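Local coordinates for protein glycerol-3-phosphate dehydrogenase [NAD(+)] (PDB 6IUY) that probably interconverts sn-glycerol 3-phosphate and dihydroxyacetone phosphate with NAD(+) as cofactor, and joins this dehydrogenase to a haloacid dehalogenase-type phosphatase domain in a single chain, at residues 257-268 and 340-351; 128-139 and 148-158. All blocks are in the same frame, centred on the assembly; numbering follows the deposited sequence.

Contact 1 of 2, residues 257-268 and 340-351; sequences YKVTMVGSGAWA and AVRGADALIFCA. With NAD (nicotinamide-adenine-dinucleotide), chain C.
Strands 257-262 and 346-349 run parallel, their short axes 4.8 Å apart and 17° from exact alignment; Thr260 N and Val262 N donate to Ala346 O and Ile348 O, and Ile348 N and Cys350 N donate back to Thr260 O and Val262 O. At the entry end Asp345 reaches over and takes the amide of Lys258 on the anti lone pair of OD2 (N to OD2 2.9 Å), while Lys258 O accepts from both Asp345 N and Ala346 N. The CB of Asp345 lies against CD2 of Tyr257, ring and carboxylate planes almost perpendicular. On the face that holds Val262 and Phe349, Thr260 has OG1 anti to its carbonyl carbon (chi1 -68°), which swings the hydroxyl to the end of helix 337-342, where it donates to Ala340 O at 2.7 Å. Val262 runs alongside Phe349, its CB 4.0 Å from CD1 of the ring. The other face is greasy: CG1 of Val259 meets CD1 of Ile348 at 3.8 Å, and helix 431-441 packs over Ile348 through Trp437 and Phe441. At the far end Cys350 SG sits obliquely beside the Trp267 indole, 3.5 Å from CD1, and one face of that indole carries the nicotinamide of NAD. A side chain at Gly263 would run into Cys350 O. Beyond it, the amides of Ala266, Trp267 and Ala268 grip the pyrophosphate, Ala266 N reaching O1A at 3.0 Å. In this Rossmann glycine-rich turn, main-chain N-H groups, probably aided by the helix dipole, hold the phosphates.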
loop_
_atom_site.group_PDB
_atom_site.type_symbol
_atom_site.label_atom_id
_atom_site.label_comp_id
_atom_site.label_asym_id
_atom_site.label_seq_id
_atom_site.Cartn_x
_atom_site.Cartn_y
_atom_site.Cartn_z
ATOM N N TYR A 257 26.798 21.270 10.843
ATOM C CA TYR A 257 26.322 20.221 11.732
ATOM C C TYR A 257 27.404 19.180 11.990
ATOM O O TYR A 257 28.033 18.708 11.046
ATOM C CB TYR A 257 25.072 19.569 11.133
ATOM C CG TYR A 257 23.850 20.446 11.208
ATOM C CD1 TYR A 257 23.626 21.455 10.275
ATOM C CD2 TYR A 257 22.920 20.278 12.219
ATOM C CE1 TYR A 257 22.496 22.273 10.362
ATOM C CE2 TYR A 257 21.790 21.071 12.301
ATOM C CZ TYR A 257 21.588 22.067 11.378
ATOM O OH TYR A 257 20.468 22.854 11.483
ATOM N N LYS A 258 27.662 18.865 13.257
ATOM C CA LYS A 258 28.507 17.707 13.596
ATOM C C LYS A 258 27.592 16.502 13.764
ATOM O O LYS A 258 26.594 16.586 14.474
ATOM C CB LYS A 258 29.315 17.908 14.894
ATOM C CG LYS A 258 30.399 19.007 14.865
ATOM C CD LYS A 258 31.324 18.885 16.099
ATOM C CE LYS A 258 31.821 20.242 16.596
ATOM N NZ LYS A 258 32.424 21.061 15.510
ATOM N N VAL A 259 27.934 15.386 13.130
ATOM C CA VAL A 259 27.059 14.218 13.162
ATOM C C VAL A 259 27.608 13.136 14.076
ATOM O O VAL A 259 28.785 12.798 14.001
ATOM C CB VAL A 259 26.877 13.635 11.756
ATOM C CG1 VAL A 259 25.916 12.445 11.787
ATOM C CG2 VAL A 259 26.393 14.733 10.794
ATOM N N THR A 260 26.752 12.598 14.937
ATOM C CA THR A 260 27.115 11.454 15.750
ATOM C C THR A 260 26.120 10.301 15.565
ATOM O O THR A 260 24.917 10.466 15.792
ATOM C CB THR A 260 27.194 11.849 17.230
ATOM O OG1 THR A 260 28.304 12.731 17.394
ATOM C CG2 THR A 260 27.384 10.621 18.118
ATOM N N MET A 261 26.646 9.141 15.170
ATOM C CA MET A 261 25.899 7.891 15.130
ATOM C C MET A 261 25.940 7.241 16.508
ATOM O O MET A 261 27.024 6.969 17.032
ATOM C CB MET A 261 26.492 6.953 14.066
ATOM C CG MET A 261 25.935 5.510 14.074
ATOM S SD MET A 261 24.198 5.421 13.568
ATOM C CE MET A 261 23.436 5.273 15.158
ATOM N N VAL A 262 24.772 7.036 17.116
ATOM C CA VAL A 262 24.684 6.340 18.391
ATOM C C VAL A 262 24.304 4.869 18.129
ATOM O O VAL A 262 23.115 4.528 18.028
ATOM C CB VAL A 262 23.635 6.979 19.327
ATOM C CG1 VAL A 262 23.529 6.196 20.636
ATOM C CG2 VAL A 262 23.969 8.438 19.591
ATOM N N GLY A 263 25.319 4.021 17.974
ATOM C CA GLY A 263 25.124 2.594 17.776
ATOM C C GLY A 263 26.191 2.181 16.807
ATOM O O GLY A 263 26.714 3.032 16.107
ATOM N N SER A 264 26.549 0.904 16.771
ATOM C CA SER A 264 27.615 0.474 15.871
ATOM C C SER A 264 27.408 -0.955 15.357
ATOM O O SER A 264 28.371 -1.661 15.045
ATOM C CB SER A 264 28.976 0.579 16.573
ATOM O OG SER A 264 28.991 -0.192 17.765
ATOM N N GLY A 265 26.156 -1.373 15.225
ATOM C CA GLY A 265 25.895 -2.714 14.750
ATOM C C GLY A 265 25.936 -2.765 13.242
ATOM O O GLY A 265 26.465 -1.865 12.577
ATOM N N ALA A 266 25.362 -3.832 12.696
ATOM C CA ALA A 266 25.395 -4.068 11.270
ATOM C C ALA A 266 24.813 -2.889 10.501
ATOM O O ALA A 266 25.445 -2.374 9.598
ATOM C CB ALA A 266 24.632 -5.374 10.935
ATOM N N TRP A 267 23.611 -2.472 10.870
ATOM C CA TRP A 267 22.896 -1.396 10.173
ATOM C C TRP A 267 23.448 -0.032 10.590
ATOM O O TRP A 267 23.578 0.889 9.774
ATOM C CB TRP A 267 21.385 -1.508 10.470
ATOM C CG TRP A 267 20.485 -0.457 9.813
ATOM C CD1 TRP A 267 19.494 0.271 10.430
ATOM C CD2 TRP A 267 20.484 -0.041 8.442
ATOM N NE1 TRP A 267 18.879 1.101 9.517
ATOM C CE2 TRP A 267 19.466 0.929 8.295
ATOM C CE3 TRP A 267 21.236 -0.396 7.320
ATOM C CZ2 TRP A 267 19.203 1.564 7.075
ATOM C CZ3 TRP A 267 20.964 0.221 6.113
ATOM C CH2 TRP A 267 19.955 1.192 6.001
ATOM N N ALA A 268 23.786 0.099 11.864
ATOM C CA ALA A 268 24.431 1.333 12.313
ATOM C C ALA A 268 25.664 1.605 11.466
ATOM O O ALA A 268 25.799 2.705 10.919
ATOM C CB ALA A 268 24.779 1.259 13.776
ATOM N N ALA A 340 30.784 11.066 22.803
ATOM C CA ALA A 340 30.363 10.912 21.409
ATOM C C ALA A 340 29.290 11.928 21.043
ATOM O O ALA A 340 29.239 12.442 19.921
ATOM C CB ALA A 340 29.837 9.472 21.157
ATOM N N VAL A 341 28.416 12.190 22.006
ATOM C CA VAL A 341 27.234 13.005 21.792
ATOM C C VAL A 341 27.448 14.509 22.050
ATOM O O VAL A 341 26.740 15.347 21.488
ATOM C CB VAL A 341 26.087 12.500 22.699
ATOM C CG1 VAL A 341 24.891 13.419 22.618
ATOM C CG2 VAL A 341 25.700 11.073 22.319
ATOM N N ARG A 342 28.426 14.868 22.881
ATOM C CA ARG A 342 28.436 16.230 23.412
ATOM C C ARG A 342 28.517 17.277 22.310
ATOM O O ARG A 342 27.727 18.219 22.308
ATOM C CB ARG A 342 29.573 16.434 24.426
ATOM C CG ARG A 342 30.977 16.383 23.851
ATOM C CD ARG A 342 32.015 16.722 24.917
ATOM N NE ARG A 342 33.354 16.383 24.461
ATOM C CZ ARG A 342 34.256 15.740 25.191
ATOM N NH1 ARG A 342 33.967 15.365 26.431
ATOM N NH2 ARG A 342 35.444 15.471 24.673
ATOM N N GLY A 343 29.420 17.136 21.353
ATOM C CA GLY A 343 29.506 18.206 20.364
ATOM C C GLY A 343 28.462 18.169 19.246
ATOM O O GLY A 343 28.500 18.986 18.322
ATOM N N ALA A 344 27.521 17.234 19.328
ATOM C CA ALA A 344 26.743 16.839 18.157
ATOM C C ALA A 344 25.509 17.684 17.927
ATOM O O ALA A 344 24.702 17.850 18.836
ATOM C CB ALA A 344 26.335 15.364 18.272
ATOM N N ASP A 345 25.351 18.152 16.686
ATOM C CA ASP A 345 24.161 18.888 16.245
ATOM C C ASP A 345 23.121 17.944 15.630
ATOM O O ASP A 345 21.919 18.190 15.694
ATOM C CB ASP A 345 24.555 19.959 15.226
ATOM C CG ASP A 345 25.662 20.865 15.741
ATOM O OD1 ASP A 345 25.374 21.676 16.644
ATOM O OD2 ASP A 345 26.805 20.756 15.253
ATOM N N ALA A 346 23.616 16.862 15.041
ATOM C CA ALA A 346 22.784 15.878 14.368
ATOM C C ALA A 346 23.005 14.509 14.992
ATOM O O ALA A 346 24.068 13.935 14.834
ATOM C CB ALA A 346 23.108 15.850 12.881
ATOM N N LEU A 347 22.013 14.005 15.714
ATOM C CA LEU A 347 22.110 12.688 16.342
ATOM C C LEU A 347 21.334 11.616 15.583
ATOM O O LEU A 347 20.132 11.756 15.388
ATOM C CB LEU A 347 21.574 12.728 17.781
ATOM C CG LEU A 347 22.366 13.376 18.911
ATOM C CD1 LEU A 347 21.591 13.228 20.223
ATOM C CD2 LEU A 347 23.725 12.704 19.020
ATOM N N ILE A 348 22.018 10.539 15.201
ATOM C CA ILE A 348 21.389 9.371 14.619
ATOM C C ILE A 348 21.309 8.271 15.677
ATOM O O ILE A 348 22.316 7.833 16.222
ATOM C CB ILE A 348 22.166 8.885 13.371
ATOM C CG1 ILE A 348 22.275 10.016 12.361
ATOM C CG2 ILE A 348 21.472 7.709 12.704
ATOM C CD1 ILE A 348 23.308 9.793 11.295
ATOM N N PHE A 349 20.097 7.843 16.004
ATOM C CA PHE A 349 19.942 6.752 16.941
ATOM C C PHE A 349 19.721 5.442 16.163
ATOM O O PHE A 349 18.744 5.318 15.423
ATOM C CB PHE A 349 18.799 7.039 17.915
ATOM C CG PHE A 349 19.120 8.123 18.917
ATOM C CD1 PHE A 349 19.830 7.829 20.078
ATOM C CD2 PHE A 349 18.724 9.438 18.698
ATOM C CE1 PHE A 349 20.151 8.834 21.008
ATOM C CE2 PHE A 349 19.032 10.445 19.630
ATOM C CZ PHE A 349 19.751 10.133 20.784
ATOM N N CYS A 350 20.647 4.486 16.319
ATOM C CA CYS A 350 20.593 3.189 15.634
ATOM C C CYS A 350 21.196 2.072 16.486
ATOM O O CYS A 350 22.275 1.578 16.204
ATOM C CB CYS A 350 21.310 3.253 14.290
ATOM S SG CYS A 350 20.935 1.839 13.200
ATOM N N ALA A 351 20.497 1.678 17.544
ATOM C CA ALA A 351 20.977 0.607 18.407
ATOM C C ALA A 351 19.827 -0.353 18.616
ATOM O O ALA A 351 18.691 0.088 18.563
ATOM C CB ALA A 351 21.473 1.169 19.748
HETATM P PA NAD C . 22.956 -5.428 15.592
HETATM O O1A NAD C . 24.049 -5.654 14.631
HETATM O O2A NAD C . 21.743 -6.325 15.386
HETATM O O5B NAD C . 23.468 -5.685 17.117
HETATM C C5B NAD C . 24.861 -5.562 17.442
HETATM C C4B NAD C . 25.069 -4.373 18.414
HETATM O O4B NAD C . 24.521 -4.644 19.567
HETATM C C3B NAD C . 26.562 -4.223 18.720
HETATM O O3B NAD C . 27.127 -3.180 18.070
HETATM C C2B NAD C . 26.616 -3.990 20.242
HETATM O O2B NAD C . 27.534 -2.841 20.514
HETATM C C1B NAD C . 25.393 -3.741 20.562
HETATM N N9A NAD C . 25.175 -4.107 21.897
HETATM C C8A NAD C . 25.302 -5.324 22.475
HETATM N N7A NAD C . 24.987 -5.185 23.782
HETATM C C5A NAD C . 24.686 -3.881 24.023
HETATM C C6A NAD C . 24.322 -3.196 25.168
HETATM N N6A NAD C . 24.172 -3.742 26.473
HETATM N N1A NAD C . 24.060 -1.884 25.110
HETATM C C2A NAD C . 24.169 -1.229 23.919
HETATM N N3A NAD C . 24.537 -1.892 22.799
HETATM C C4A NAD C . 24.793 -3.217 22.857
HETATM O O3 NAD C . 22.511 -3.890 15.467
HETATM P PN NAD C . 21.972 -3.138 14.157
HETATM O O1N NAD C . 22.095 -4.023 12.930
HETATM O O2N NAD C . 22.732 -1.852 13.926
HETATM O O5D NAD C . 20.431 -2.879 14.380
HETATM C C5D NAD C . 19.975 -1.939 15.335
HETATM C C4D NAD C . 18.590 -1.460 14.877
HETATM O O4D NAD C . 18.566 -1.312 13.565
HETATM C C3D NAD C . 17.573 -2.536 15.200
HETATM O O3D NAD C . 16.508 -1.964 15.787
HETATM C C2D NAD C . 17.178 -3.144 13.825
HETATM O O2D NAD C . 15.804 -3.693 13.960
HETATM C C1D NAD C . 17.286 -2.136 13.005
HETATM N N1N NAD C . 17.549 -2.482 11.622
HETATM C C2N NAD C . 18.458 -3.454 11.262
HETATM C C3N NAD C . 18.679 -3.747 9.917
HETATM C C7N NAD C . 19.686 -4.860 9.557
HETATM O O7N NAD C . 19.701 -5.336 8.438
HETATM N N7N NAD C . 20.611 -5.306 10.569
HETATM C C4N NAD C . 18.001 -3.072 8.924
HETATM C C5N NAD C . 17.109 -2.075 9.276
HETATM C C6N NAD C . 16.901 -1.786 10.625
HETATM O O HOH W 1 23.378 -0.864 16.301
#

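Contact 2 of 2, residues 128-139 and 148-158; sequences VFLISGGFREMA and IPAKNVFCNTM
Arg136 lays its extended side chain along residues 153-157 and spends its guanidinium on main-chain oxygens: NH1 donates to Val153 O at 2.9 Å, within the guanidinium plane, and to Cys155 O at 3.0 Å, while NH2 adds weak bonds to Ala150 O and Val153 O. With chi1 at -170° CG lies opposite the backbone N, and the extended chain carries the guanidinium back over these carbonyls. With an alanine here, the carbonyls of Val153 and Cys155 would probably lose these donors and the strand exit be freer to move. The tight part is the parallel pairing of Leu130 with Val153 and Ile131 with Phe154, tied by Phe154 N to Leu130 O and by Ser132 N to Phe154 O. Beside it the Asn152 amide stacks on the Phe129 ring, planes 19° apart, ND2 giving one hydrogen to Val128 O (3.1 Å) and another to Glu127. The Cys155 sulfur lies 3.4 Å from Ser132 OG, which accepts from Gly134 N in an ST turn. The solvent side is the exposed side chains of Asn156 and Thr157, though Asn156 O still accepts from Arg136 N. Met158 turns back inside, its N held by both Glu137 carboxylate oxygens, CG 3.4 Å from Phe135 CD1 and SD farther off above that ring. Strand 153-154 is outermost in the sheet within this chain: strand 37-40 flanks 127-131 on its other side, helix 136-145 packs on Leu130 and Val153, and helix 184-195 on Ile131 and Phe154.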
loop_
_atom_site.group_PDB
_atom_site.type_symbol
_atom_site.label_atom_id
_atom_site.label_comp_id
_atom_site.label_asym_id
_atom_site.label_seq_id
_atom_site.Cartn_x
_atom_site.Cartn_y
_atom_site.Cartn_z
ATOM N N VAL A 128 16.838 31.306 -1.825
ATOM C CA VAL A 128 17.463 32.594 -2.050
ATOM C C VAL A 128 16.647 33.426 -3.034
ATOM O O VAL A 128 16.215 32.932 -4.086
ATOM C CB VAL A 128 18.909 32.422 -2.563
ATOM C CG1 VAL A 128 19.440 33.730 -3.156
ATOM C CG2 VAL A 128 19.800 31.912 -1.422
ATOM N N PHE A 129 16.421 34.682 -2.660
ATOM C CA PHE A 129 15.737 35.644 -3.512
ATOM C C PHE A 129 16.599 36.873 -3.801
ATOM O O PHE A 129 17.382 37.326 -2.957
ATOM C CB PHE A 129 14.433 36.109 -2.869
ATOM C CG PHE A 129 13.423 35.031 -2.690
ATOM C CD1 PHE A 129 12.422 34.846 -3.634
ATOM C CD2 PHE A 129 13.446 34.218 -1.566
ATOM C CE1 PHE A 129 11.476 33.862 -3.470
ATOM C CE2 PHE A 129 12.506 33.232 -1.397
ATOM C CZ PHE A 129 11.518 33.048 -2.353
ATOM N N LEU A 130 16.441 37.410 -5.002
ATOM C CA LEU A 130 16.865 38.766 -5.284
ATOM C C LEU A 130 15.651 39.699 -5.183
ATOM O O LEU A 130 14.593 39.420 -5.768
ATOM C CB LEU A 130 17.502 38.850 -6.670
ATOM C CG LEU A 130 18.648 37.878 -6.917
ATOM C CD1 LEU A 130 19.166 37.992 -8.330
ATOM C CD2 LEU A 130 19.759 38.132 -5.929
ATOM N N ILE A 131 15.790 40.789 -4.431
ATOM C CA ILE A 131 14.765 41.838 -4.386
ATOM C C ILE A 131 15.418 43.194 -4.659
ATOM O O ILE A 131 16.267 43.645 -3.891
ATOM C CB ILE A 131 14.027 41.888 -3.034
ATOM C CG1 ILE A 131 13.472 40.514 -2.654
ATOM C CG2 ILE A 131 12.903 42.918 -3.076
ATOM C CD1 ILE A 131 12.711 40.499 -1.324
ATOM N N SER A 132 15.025 43.828 -5.763
ATOM C CA SER A 132 15.706 45.018 -6.247
ATOM C C SER A 132 14.715 46.096 -6.670
ATOM O O SER A 132 13.574 45.809 -7.042
ATOM C CB SER A 132 16.637 44.659 -7.410
ATOM O OG SER A 132 16.881 45.768 -8.258
ATOM N N GLY A 133 15.158 47.344 -6.585
ATOM C CA GLY A 133 14.340 48.474 -6.979
ATOM C C GLY A 133 14.813 48.972 -8.322
ATOM O O GLY A 133 14.323 49.968 -8.853
ATOM N N GLY A 134 15.783 48.265 -8.876
ATOM C CA GLY A 134 16.336 48.632 -10.164
ATOM C C GLY A 134 15.606 47.969 -11.316
ATOM O O GLY A 134 14.395 47.737 -11.252
ATOM N N PHE A 135 16.353 47.649 -12.364
ATOM C CA PHE A 135 15.767 47.096 -13.575
ATOM C C PHE A 135 15.878 45.572 -13.631
ATOM O O PHE A 135 16.950 45.012 -13.401
ATOM C CB PHE A 135 16.434 47.713 -14.809
ATOM C CG PHE A 135 16.363 49.215 -14.851
ATOM C CD1 PHE A 135 15.140 49.866 -14.838
ATOM C CD2 PHE A 135 17.521 49.975 -14.914
ATOM C CE1 PHE A 135 15.070 51.253 -14.882
ATOM C CE2 PHE A 135 17.458 51.355 -14.958
ATOM C CZ PHE A 135 16.227 51.993 -14.942
ATOM N N ARG A 136 14.762 44.921 -13.948
ATOM C CA ARG A 136 14.714 43.466 -14.096
ATOM C C ARG A 136 15.716 43.003 -15.127
ATOM O O ARG A 136 16.410 42.009 -14.930
ATOM C CB ARG A 136 13.307 43.005 -14.491
ATOM C CG ARG A 136 13.092 41.495 -14.441
ATOM C CD ARG A 136 11.619 41.122 -14.594
ATOM N NE ARG A 136 11.348 39.738 -14.205
ATOM C CZ ARG A 136 11.293 39.300 -12.948
ATOM N NH1 ARG A 136 11.498 40.138 -11.951
ATOM N NH2 ARG A 136 11.046 38.014 -12.686
ATOM N N GLU A 137 15.808 43.747 -16.222
ATOM C CA GLU A 137 16.697 43.398 -17.322
ATOM C C GLU A 137 18.156 43.270 -16.873
ATOM O O GLU A 137 18.996 42.719 -17.594
ATOM C CB GLU A 137 16.583 44.444 -18.438
ATOM C CG GLU A 137 15.222 44.506 -19.120
ATOM C CD GLU A 137 14.240 45.411 -18.406
ATOM O OE1 GLU A 137 14.593 45.961 -17.344
ATOM O OE2 GLU A 137 13.107 45.579 -18.909
ATOM N N MET A 138 18.452 43.784 -15.684
ATOM C CA MET A 138 19.808 43.745 -15.144
ATOM C C MET A 138 19.973 42.641 -14.096
ATOM O O MET A 138 21.062 42.067 -13.935
ATOM C CB MET A 138 20.166 45.098 -14.525
ATOM C CG MET A 138 19.820 46.295 -15.403
ATOM S SD MET A 138 20.932 46.442 -16.806
ATOM C CE MET A 138 22.476 46.569 -15.920
ATOM N N ALA A 139 18.888 42.368 -13.372
ATOM C CA ALA A 139 18.916 41.399 -12.283
ATOM C C ALA A 139 18.851 39.962 -12.792
ATOM O O ALA A 139 19.318 39.050 -12.108
ATOM C CB ALA A 139 17.773 41.655 -11.309
ATOM N N ILE A 148 19.679 31.350 -9.498
ATOM C CA ILE A 148 18.422 31.783 -8.909
ATOM C C ILE A 148 17.382 31.917 -10.013
ATOM O O ILE A 148 17.605 32.599 -11.013
ATOM C CB ILE A 148 18.567 33.109 -8.139
ATOM C CG1 ILE A 148 19.694 33.003 -7.119
ATOM C CG2 ILE A 148 17.266 33.470 -7.442
ATOM C CD1 ILE A 148 19.747 34.150 -6.179
ATOM N N PRO A 149 16.243 31.246 -9.844
ATOM C CA PRO A 149 15.204 31.276 -10.875
ATOM C C PRO A 149 14.527 32.643 -10.950
ATOM O O PRO A 149 14.489 33.374 -9.951
ATOM C CB PRO A 149 14.225 30.192 -10.413
ATOM C CG PRO A 149 14.412 30.141 -8.921
ATOM C CD PRO A 149 15.868 30.412 -8.691
ATOM N N ALA A 150 14.013 32.985 -12.128
ATOM C CA ALA A 150 13.319 34.249 -12.323
ATOM C C ALA A 150 12.119 34.319 -11.380
ATOM O O ALA A 150 11.679 35.395 -10.983
ATOM C CB ALA A 150 12.884 34.399 -13.780
ATOM N N LYS A 151 11.608 33.151 -11.010
ATOM C CA LYS A 151 10.496 33.043 -10.087
ATOM C C LYS A 151 10.847 33.692 -8.751
ATOM O O LYS A 151 9.969 34.114 -7.989
ATOM C CB LYS A 151 10.138 31.561 -9.898
ATOM C CG LYS A 151 9.109 31.278 -8.822
ATOM C CD LYS A 151 9.008 29.771 -8.512
ATOM C CE LYS A 151 8.432 28.978 -9.686
ATOM N NZ LYS A 151 7.979 27.620 -9.236
ATOM N N ASN A 152 12.140 33.760 -8.465
ATOM C CA ASN A 152 12.610 34.268 -7.182
ATOM C C ASN A 152 13.158 35.701 -7.265
ATOM O O ASN A 152 13.660 36.249 -6.276
ATOM C CB ASN A 152 13.679 33.339 -6.616
ATOM C CG ASN A 152 13.108 32.016 -6.126
ATOM O OD1 ASN A 152 12.012 31.607 -6.524
ATOM N ND2 ASN A 152 13.839 31.353 -5.236
ATOM N N VAL A 153 13.063 36.300 -8.448
ATOM C CA VAL A 153 13.542 37.658 -8.654
ATOM C C VAL A 153 12.375 38.628 -8.584
ATOM O O VAL A 153 11.496 38.598 -9.455
ATOM C CB VAL A 153 14.254 37.811 -10.010
ATOM C CG1 VAL A 153 14.794 39.228 -10.158
ATOM C CG2 VAL A 153 15.378 36.800 -10.137
ATOM N N PHE A 154 12.346 39.457 -7.538
ATOM C CA PHE A 154 11.340 40.513 -7.413
ATOM C C PHE A 154 11.919 41.854 -7.864
ATOM O O PHE A 154 12.732 42.463 -7.164
ATOM C CB PHE A 154 10.821 40.585 -5.979
ATOM C CG PHE A 154 9.937 39.425 -5.614
ATOM C CD1 PHE A 154 10.482 38.234 -5.161
ATOM C CD2 PHE A 154 8.563 39.513 -5.752
ATOM C CE1 PHE A 154 9.673 37.164 -4.841
ATOM C CE2 PHE A 154 7.745 38.441 -5.426
ATOM C CZ PHE A 154 8.307 37.263 -4.974
ATOM N N CYS A 155 11.498 42.311 -9.041
ATOM C CA CYS A 155 12.121 43.470 -9.677
ATOM C C CYS A 155 11.360 43.908 -10.926
ATOM O O CYS A 155 11.226 43.122 -11.859
ATOM C CB CYS A 155 13.571 43.141 -10.047
ATOM S SG CYS A 155 14.619 44.575 -10.454
ATOM N N ASN A 156 10.892 45.161 -10.959
ATOM C CA ASN A 156 10.162 45.694 -12.125
ATOM C C ASN A 156 11.017 45.828 -13.367
ATOM O O ASN A 156 12.209 46.121 -13.287
ATOM C CB ASN A 156 9.548 47.061 -11.815
ATOM C CG ASN A 156 8.377 46.964 -10.885
ATOM O OD1 ASN A 156 7.428 46.226 -11.151
ATOM N ND2 ASN A 156 8.442 47.684 -9.766
ATOM N N THR A 157 10.388 45.609 -14.518
ATOM C CA THR A 157 11.033 45.791 -15.806
ATOM C C THR A 157 11.025 47.266 -16.204
ATOM O O THR A 157 10.264 48.067 -15.649
ATOM C CB THR A 157 10.328 44.982 -16.918
ATOM O OG1 THR A 157 8.949 45.353 -16.965
ATOM C CG2 THR A 157 10.417 43.492 -16.651
ATOM N N MET A 158 11.871 47.624 -17.166
ATOM C CA MET A 158 11.723 48.914 -17.825
ATOM C C MET A 158 10.401 48.851 -18.571
ATOM O O MET A 158 9.889 47.755 -18.823
ATOM C CB MET A 158 12.884 49.198 -18.779
ATOM C CG MET A 158 14.230 49.377 -18.115
ATOM S SD MET A 158 15.559 49.373 -19.343
ATOM C CE MET A 158 14.744 50.287 -20.659
#

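Contact 2 comes first along the chain, in the haloacid dehalogenase-like part, and contact 1 follows in the NAD-dependent dehydrogenase part; their centres are 42 Å apart and their nearest atoms about 15 Å, so they do not touch. No sheet is shared. Contact 2 pairs the outermost strand with its neighbour in a six-stranded parallel sheet; there Ser132 lies beside Asp41 and Asp43, which with Asp206 bind magnesium, its side chain about 8 Å from the ion. Contact 1 joins two central strands of a separate mixed sheet at the NAD pocket. Each is thus a piece of one catalytic module, consistent with a chain that makes glycerol 3-phosphate in one domain and removes its phosphate in the other.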